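PDB 5Y15: dual specificity phosphatase 28 from Homo sapiens, which hydrolyses a synthetic aryl phosphate in vitro but has almost no detectable activity toward phosphotyrosine, even less toward phosphothreonine and none toward phosphoserine. Local coordinates for residues 33-38 / 51-56; 74-79 / 123-128; 68-73 / 87-92. The protein carries 2 engineered substitutions. All coordinates share one frame; numbering follows the deposited sequence.

Contact 1 of 3, residues 33-38 / 51-56; sequences ASPVPP and SARAAG
The ring of Pro35 is the piece of residues 33-38 that makes most of this contact, and three of its carbons meet three consecutive residues of 51-56. Its CB rests 3.6 Å from Ser51 CB. Its CG approaches Ala52 CB at 3.9 Å, while its CD faces Arg53 NE. The arginine side chain runs at about a right angle to the proline ring, so the meeting is van der Waals packing of ring carbons against the guanidinium end rather than a stack. Next to the proline, Ser34 OG comes within 3.1 Å of Arg53 NH2, but the angle is too poor for a hydrogen bond. Arg53 gets there because its chain folds at the second torsion (chi2 -73°), which swings the guanidinium back toward Ser34 and Pro35.

Behind this shell, Ser51 to Ala54 form a turn closed by Ala54 N to Ser51 O at 2.6 Å. The turn presents Ala52 CB and the Arg53 side chain to the proline. Backbone hydrogen bonds tie Ser51 to Pro39 and Ala52 to Lys125, while Val36 O accepts a bond from Arg158, a residue that also bonds the carbonyls of Asn126 and Gly127.

This is a largely exposed van der Waals contact between a proline ring and a mixed polar and apolar surface, with Ser51 alone of the touching residues buried. The side chain of Ser51 is about 6 Å from that of Ser124, engineered at the inferred catalytic-cysteine position. The contact thus lays the chain leading into strand 40-44 against the turn that follows strand 47-50, beside the phosphate-binding loop of the phosphatase fold.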
# COMPACT_ATOMS: atom_id res chain seq x y z
N ALA A 33 -12.92 18.69 -18.26
CA ALA A 33 -11.56 18.96 -17.78
C ALA A 33 -10.62 17.78 -18.07
O ALA A 33 -10.73 16.72 -17.45
CB ALA A 33 -11.58 19.27 -16.27
N SER A 34 -9.71 17.99 -19.04
CA SER A 34 -8.69 17.00 -19.38
C SER A 34 -7.39 17.33 -18.65
O SER A 34 -6.92 18.48 -18.71
CB SER A 34 -8.45 16.97 -20.88
OG SER A 34 -7.17 16.43 -21.18
N PRO A 35 -6.79 16.37 -17.95
CA PRO A 35 -5.62 16.67 -17.11
C PRO A 35 -4.46 17.27 -17.91
O PRO A 35 -4.33 17.08 -19.12
CB PRO A 35 -5.24 15.30 -16.53
CG PRO A 35 -6.56 14.55 -16.50
CD PRO A 35 -7.25 14.98 -17.77
N VAL A 36 -3.63 18.03 -17.21
CA VAL A 36 -2.47 18.68 -17.84
C VAL A 36 -1.45 17.61 -18.21
O VAL A 36 -1.07 16.78 -17.35
CB VAL A 36 -1.87 19.73 -16.90
CG1 VAL A 36 -0.47 20.15 -17.36
CG2 VAL A 36 -2.79 20.95 -16.80
N PRO A 37 -0.97 17.56 -19.47
CA PRO A 37 0.07 16.61 -19.89
C PRO A 37 1.40 16.97 -19.24
O PRO A 37 1.49 18.07 -18.69
CB PRO A 37 0.12 16.80 -21.42
CG PRO A 37 -1.17 17.49 -21.78
CD PRO A 37 -1.47 18.36 -20.60
N PRO A 38 2.41 16.09 -19.29
CA PRO A 38 2.43 14.72 -19.82
C PRO A 38 1.70 13.75 -18.92
O PRO A 38 1.37 14.12 -17.79
CB PRO A 38 3.93 14.39 -19.87
CG PRO A 38 4.63 15.71 -19.81
CD PRO A 38 3.76 16.54 -18.92
N SER A 51 -1.06 12.01 -13.63
CA SER A 51 -2.46 12.42 -13.59
C SER A 51 -3.31 11.22 -13.94
O SER A 51 -2.81 10.11 -14.08
CB SER A 51 -2.74 13.55 -14.59
OG SER A 51 -2.41 13.12 -15.89
N ALA A 52 -4.63 11.46 -14.06
CA ALA A 52 -5.60 10.42 -14.40
C ALA A 52 -5.07 9.56 -15.54
O ALA A 52 -5.30 8.35 -15.57
CB ALA A 52 -6.97 11.02 -14.78
N ARG A 53 -4.37 10.18 -16.49
CA ARG A 53 -3.91 9.43 -17.64
C ARG A 53 -2.79 8.45 -17.30
O ARG A 53 -2.57 7.50 -18.05
CB ARG A 53 -3.45 10.42 -18.71
CG ARG A 53 -4.48 11.56 -18.88
CD ARG A 53 -5.73 11.05 -19.61
NE ARG A 53 -6.79 12.05 -19.79
CZ ARG A 53 -7.17 12.57 -20.96
NH1 ARG A 53 -6.57 12.20 -22.09
NH2 ARG A 53 -8.16 13.45 -21.02
N ALA A 54 -2.13 8.63 -16.14
CA ALA A 54 -0.96 7.83 -15.79
C ALA A 54 -1.29 6.35 -15.65
O ALA A 54 -0.58 5.49 -16.20
CB ALA A 54 -0.32 8.34 -14.50
N ALA A 55 -2.36 6.02 -14.92
CA ALA A 55 -2.66 4.61 -14.69
C ALA A 55 -3.04 3.89 -15.98
O ALA A 55 -2.95 2.66 -16.03
CB ALA A 55 -3.76 4.46 -13.64
N GLY A 56 -3.45 4.64 -17.01
CA GLY A 56 -3.80 4.16 -18.32
C GLY A 56 -2.67 4.13 -19.32
O GLY A 56 -2.92 3.92 -20.51

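Contact 2 of 3, residues 74-79 / 123-128; sequences RQQPGP and YSKNGR. Engineered in segment 123-128: Ser124 (natural residue Cys). With PO4 (phosphate ion), chain C.
Gln76 and Lys125 bring two irregular backbones closest, with their CA atoms 6.7 Å apart, where the loop after strand 66-71 passes the turn after strand 119-123. The amide of Gln76 lies across the aliphatic part of Lys125 at a slant, Gln76 NE2 being 3.4 Å from Lys125 CG and nearly as close to CD. A bend at the second torsion (chi2 -70°) folds the glutamine toward that chain, whereas the lysine continues extended, carrying NZ away.

The polar bond across the contact comes from Tyr123. Its hydroxyl donates to Pro77 O at 2.8 Å, with the carbonyl oxygen near the ring plane at the ring edge. The C=O...O angle is 118° and the donor is tilted 31° from the carbonyl plane. The same OH sits 3.2 Å from Gly78 CA and beside the ring of Pro79, which crosses the tyrosine at about a right angle, so the hydroxyl touches three successive residues.

Beyond Tyr123 the chain curls round a phosphate ion, probably from the crystallisation liquor. Asn126 N donates to its O4 at 2.7 Å, and its O2 lies over one face of the Arg128 guanidinium. Ser129 N and Arg130 N add further hydrogen bonds. Ser124, engineered in place of cysteine, stands at the inferred phosphocysteine position; the model puts its OG too near the ion for that spacing to be trusted. The ring of backbone amides, with the natural cysteine at 124 and Arg130 six residues later, matches the CX5R phosphate-binding loop (P-loop) of protein tyrosine phosphatases.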
# COMPACT_ATOMS: atom_id res chain seq x y z
N ARG A 74 -10.39 8.93 -3.84
CA ARG A 74 -11.46 8.05 -3.42
C ARG A 74 -12.15 7.40 -4.60
O ARG A 74 -12.63 6.27 -4.47
CB ARG A 74 -12.50 8.82 -2.61
CG ARG A 74 -11.95 9.39 -1.32
CD ARG A 74 -13.06 10.04 -0.55
NE ARG A 74 -12.61 10.65 0.70
CZ ARG A 74 -12.78 10.09 1.89
NH1 ARG A 74 -13.36 8.90 1.97
NH2 ARG A 74 -12.36 10.70 2.98
N GLN A 75 -12.09 8.02 -5.79
CA GLN A 75 -12.92 7.59 -6.89
C GLN A 75 -12.17 7.40 -8.18
O GLN A 75 -12.80 7.03 -9.17
CB GLN A 75 -14.02 8.63 -7.19
CG GLN A 75 -14.91 9.06 -6.04
CD GLN A 75 -15.61 7.91 -5.37
OE1 GLN A 75 -15.75 6.83 -5.95
NE2 GLN A 75 -16.06 8.14 -4.14
N GLN A 76 -10.79 7.50 -8.18
CA GLN A 76 -10.17 7.31 -9.48
C GLN A 76 -9.84 5.84 -9.67
O GLN A 76 -9.55 5.14 -8.69
CB GLN A 76 -8.90 8.15 -9.65
CG GLN A 76 -9.12 9.67 -9.59
CD GLN A 76 -9.86 10.21 -10.81
OE1 GLN A 76 -9.54 9.87 -11.95
NE2 GLN A 76 -10.87 11.05 -10.57
N PRO A 77 -9.98 5.33 -10.88
CA PRO A 77 -9.76 3.90 -11.11
C PRO A 77 -8.28 3.55 -11.00
O PRO A 77 -7.41 4.28 -11.47
CB PRO A 77 -10.30 3.70 -12.53
CG PRO A 77 -10.14 5.05 -13.17
CD PRO A 77 -10.51 6.01 -12.08
N GLY A 78 -8.02 2.38 -10.44
CA GLY A 78 -6.69 1.88 -10.24
C GLY A 78 -5.97 1.62 -11.54
O GLY A 78 -6.56 1.69 -12.63
N PRO A 79 -4.68 1.32 -11.47
CA PRO A 79 -3.94 1.09 -12.71
C PRO A 79 -4.54 -0.08 -13.45
O PRO A 79 -4.57 -1.22 -12.96
CB PRO A 79 -2.51 0.80 -12.21
CG PRO A 79 -2.73 0.18 -10.87
CD PRO A 79 -3.88 0.98 -10.28
N TYR A 123 -0.22 8.88 -8.26
CA TYR A 123 -1.06 9.64 -9.16
C TYR A 123 -2.36 10.08 -8.51
O TYR A 123 -2.87 9.44 -7.59
CB TYR A 123 -1.35 8.87 -10.44
CG TYR A 123 -2.31 7.72 -10.32
CD1 TYR A 123 -1.87 6.46 -9.93
CD2 TYR A 123 -3.65 7.87 -10.65
CE1 TYR A 123 -2.75 5.40 -9.84
CE2 TYR A 123 -4.54 6.82 -10.57
CZ TYR A 123 -4.08 5.58 -10.16
OH TYR A 123 -4.95 4.51 -10.07
N SER A 124 -2.88 11.19 -9.00
CA SER A 124 -4.16 11.72 -8.60
C SER A 124 -4.85 12.15 -9.88
O SER A 124 -4.30 12.00 -10.97
CB SER A 124 -4.02 12.86 -7.58
OG SER A 124 -3.31 13.95 -8.14
N LYS A 125 -6.09 12.61 -9.76
CA LYS A 125 -6.83 12.97 -10.97
C LYS A 125 -6.06 13.98 -11.82
O LYS A 125 -5.65 13.69 -12.95
CB LYS A 125 -8.21 13.49 -10.61
CG LYS A 125 -9.13 13.73 -11.81
CD LYS A 125 -10.39 14.42 -11.31
CE LYS A 125 -11.02 15.26 -12.39
NZ LYS A 125 -12.17 15.98 -11.80
N ASN A 126 -5.83 15.16 -11.25
CA ASN A 126 -5.15 16.24 -11.96
C ASN A 126 -3.63 16.13 -11.93
O ASN A 126 -2.95 16.83 -12.69
CB ASN A 126 -5.63 17.59 -11.40
CG ASN A 126 -7.15 17.79 -11.59
OD1 ASN A 126 -7.70 17.38 -12.60
ND2 ASN A 126 -7.81 18.42 -10.61
N GLY A 127 -3.06 15.30 -11.06
CA GLY A 127 -1.60 15.23 -10.96
C GLY A 127 -0.99 16.53 -10.48
O GLY A 127 0.08 16.93 -10.95
N ARG A 128 -1.66 17.17 -9.53
CA ARG A 128 -1.28 18.50 -9.06
C ARG A 128 -1.31 18.65 -7.54
O ARG A 128 -0.42 19.32 -7.00
CB ARG A 128 -2.20 19.53 -9.71
CG ARG A 128 -2.34 20.85 -8.99
CD ARG A 128 -3.30 21.76 -9.76
NE ARG A 128 -4.69 21.64 -9.35
CZ ARG A 128 -5.69 21.28 -10.16
NH1 ARG A 128 -5.44 21.03 -11.45
NH2 ARG A 128 -6.94 21.20 -9.70
P PO4 C . -5.35 16.35 -7.73
O1 PO4 C . -3.93 16.15 -8.25
O2 PO4 C . -5.77 17.80 -7.86
O3 PO4 C . -5.35 16.04 -6.26
O4 PO4 C . -6.20 15.42 -8.58

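Contact 3 of 3, residues 68-73 / 87-92; sequences LCVNVS and LRVPVF
Leu87 pairs in parallel with Val70, at the edge of this chain's five-stranded phosphatase sheet. Its N donates to Cys69 O at 2.9 Å and its O accepts from Asn71 N at 2.8 Å, so it bonds the residues flanking Val70, which is diagnostic of parallel register. In the crystal's two-chain assembly, Leu87 and Arg88 also pair antiparallel with a strand of the second subunit, continuing the sheet across the interface.

Arg88 lies alongside Asn71 on the sheet face turned from Val70 and Leu87. A bend at its third torsion (chi3 -49°) brings NH1 to Ser73 O, 3.1 Å away. That oxygen is near the guanidinium plane, yet the nitrogen stands above the carbonyl plane. Asn71 ND2 sits over one guanidinium face, with the two planes 54° apart. Both groups are donors here, and Gln76 O serves as their acceptor. Asn71 OD1 accepts from Ser73 OG at 2.8 Å; donor and acceptor ends are thus both engaged, which fixes the amide's orientation.

Val89 adds a third backbone bond, N to Asn71 O at 2.8 Å. Its CG2 meets Val70 CG1 at 4.1 Å, and helix 100-115 covers both valines through Thr106. Opposite it, Val72 centres an inverse gamma turn. Pro90 packs on Val84 of the second subunit.

At Val91, CG2 lies beside Val72 CG1 at 3.9 Å. The Val91 carbonyl oxygen accepts a hydrogen bond from Arg130 NH1 and a CA-H...O contact from Ser73 CA, 3.3 Å away with 153° at the hydrogen.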
# COMPACT_ATOMS: atom_id res chain seq x y z
N LEU A 68 4.60 -0.47 -8.05
CA LEU A 68 3.57 -0.06 -7.11
C LEU A 68 2.94 1.22 -7.62
O LEU A 68 3.66 2.17 -7.92
CB LEU A 68 4.15 0.17 -5.71
CG LEU A 68 3.21 0.78 -4.66
CD1 LEU A 68 2.21 -0.25 -4.20
CD2 LEU A 68 3.96 1.37 -3.47
N CYS A 69 1.61 1.23 -7.72
CA CYS A 69 0.85 2.43 -8.05
C CYS A 69 0.18 2.94 -6.78
O CYS A 69 -0.52 2.18 -6.10
CB CYS A 69 -0.23 2.14 -9.11
SG CYS A 69 0.48 1.63 -10.69
N VAL A 70 0.36 4.22 -6.49
CA VAL A 70 -0.27 4.84 -5.34
C VAL A 70 -1.36 5.74 -5.89
O VAL A 70 -1.06 6.80 -6.46
CB VAL A 70 0.72 5.63 -4.47
CG1 VAL A 70 -0.00 6.22 -3.23
CG2 VAL A 70 1.91 4.75 -4.05
N ASN A 71 -2.61 5.33 -5.69
CA ASN A 71 -3.79 6.02 -6.21
C ASN A 71 -4.29 6.88 -5.07
O ASN A 71 -4.90 6.38 -4.13
CB ASN A 71 -4.82 4.98 -6.65
CG ASN A 71 -6.11 5.57 -7.27
OD1 ASN A 71 -6.40 6.77 -7.19
ND2 ASN A 71 -6.90 4.69 -7.86
N VAL A 72 -3.98 8.18 -5.11
CA VAL A 72 -4.37 9.09 -4.02
C VAL A 72 -5.71 9.70 -4.41
O VAL A 72 -5.81 10.84 -4.90
CB VAL A 72 -3.30 10.15 -3.75
CG1 VAL A 72 -3.50 10.76 -2.35
CG2 VAL A 72 -1.88 9.55 -3.91
N SER A 73 -6.79 8.96 -4.15
CA SER A 73 -8.13 9.45 -4.44
C SER A 73 -9.15 8.48 -3.90
O SER A 73 -8.84 7.31 -3.64
CB SER A 73 -8.38 9.62 -5.94
OG SER A 73 -8.58 8.34 -6.48
N LEU A 87 -2.01 0.68 -4.13
CA LEU A 87 -2.40 1.19 -2.83
C LEU A 87 -3.28 2.41 -3.05
O LEU A 87 -2.84 3.39 -3.65
CB LEU A 87 -1.16 1.57 -1.99
CG LEU A 87 -1.43 2.37 -0.72
CD1 LEU A 87 -2.18 1.53 0.28
CD2 LEU A 87 -0.10 2.84 -0.11
N ARG A 88 -4.53 2.34 -2.58
CA ARG A 88 -5.43 3.48 -2.68
C ARG A 88 -5.37 4.23 -1.36
O ARG A 88 -5.53 3.63 -0.30
CB ARG A 88 -6.88 3.06 -2.97
CG ARG A 88 -7.88 4.24 -2.83
CD ARG A 88 -9.36 3.89 -3.22
NE ARG A 88 -9.48 3.21 -4.49
CZ ARG A 88 -9.65 3.84 -5.65
NH1 ARG A 88 -9.69 5.18 -5.68
NH2 ARG A 88 -9.75 3.15 -6.78
N VAL A 89 -5.14 5.53 -1.45
CA VAL A 89 -5.15 6.44 -0.31
C VAL A 89 -6.40 7.30 -0.45
O VAL A 89 -6.41 8.24 -1.25
CB VAL A 89 -3.85 7.27 -0.27
CG1 VAL A 89 -3.83 8.27 0.88
CG2 VAL A 89 -2.70 6.32 -0.16
N PRO A 90 -7.47 6.98 0.28
CA PRO A 90 -8.79 7.54 -0.03
C PRO A 90 -9.01 8.94 0.51
O PRO A 90 -9.44 9.10 1.65
CB PRO A 90 -9.76 6.55 0.63
CG PRO A 90 -8.98 5.80 1.63
CD PRO A 90 -7.49 6.10 1.45
N VAL A 91 -8.69 9.95 -0.29
CA VAL A 91 -8.97 11.33 0.08
C VAL A 91 -9.45 12.06 -1.15
O VAL A 91 -9.04 11.76 -2.28
CB VAL A 91 -7.74 12.08 0.70
CG1 VAL A 91 -7.37 11.52 2.05
CG2 VAL A 91 -6.53 12.04 -0.26
N PHE A 92 -10.35 13.02 -0.94
CA PHE A 92 -10.66 13.95 -2.00
C PHE A 92 -9.60 15.04 -1.98
O PHE A 92 -8.90 15.26 -0.98
CB PHE A 92 -12.04 14.62 -1.81
CG PHE A 92 -13.23 13.72 -2.06
CD1 PHE A 92 -13.43 13.12 -3.30
CD2 PHE A 92 -14.18 13.52 -1.08
CE1 PHE A 92 -14.54 12.31 -3.53
CE2 PHE A 92 -15.30 12.71 -1.29
CZ PHE A 92 -15.47 12.10 -2.52

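Contact 2 lies between the others: its centre is 9 Å from that of contact 1 and 7 Å from that of contact 3. The probable hydrogen bond Ala52 N to Lys125 O, 2.7 Å, joins it to contact 1, where Ala55 CB also packs on Tyr123 CZ at 3.7 Å. Gln76 O of contact 2 accepts from Arg88 NH2 and Asn71 ND2 of contact 3, each at 2.8 Å. Contacts 1 and 3 do not touch, their nearest atoms being about 6 Å apart. Both come near the inferred active-site position: the side chains of Ser51 (contact 1) and Val72 (contact 3) are about 6 and 5 Å from that of Ser124, where the loop from 124 to 130 cradles the phosphate.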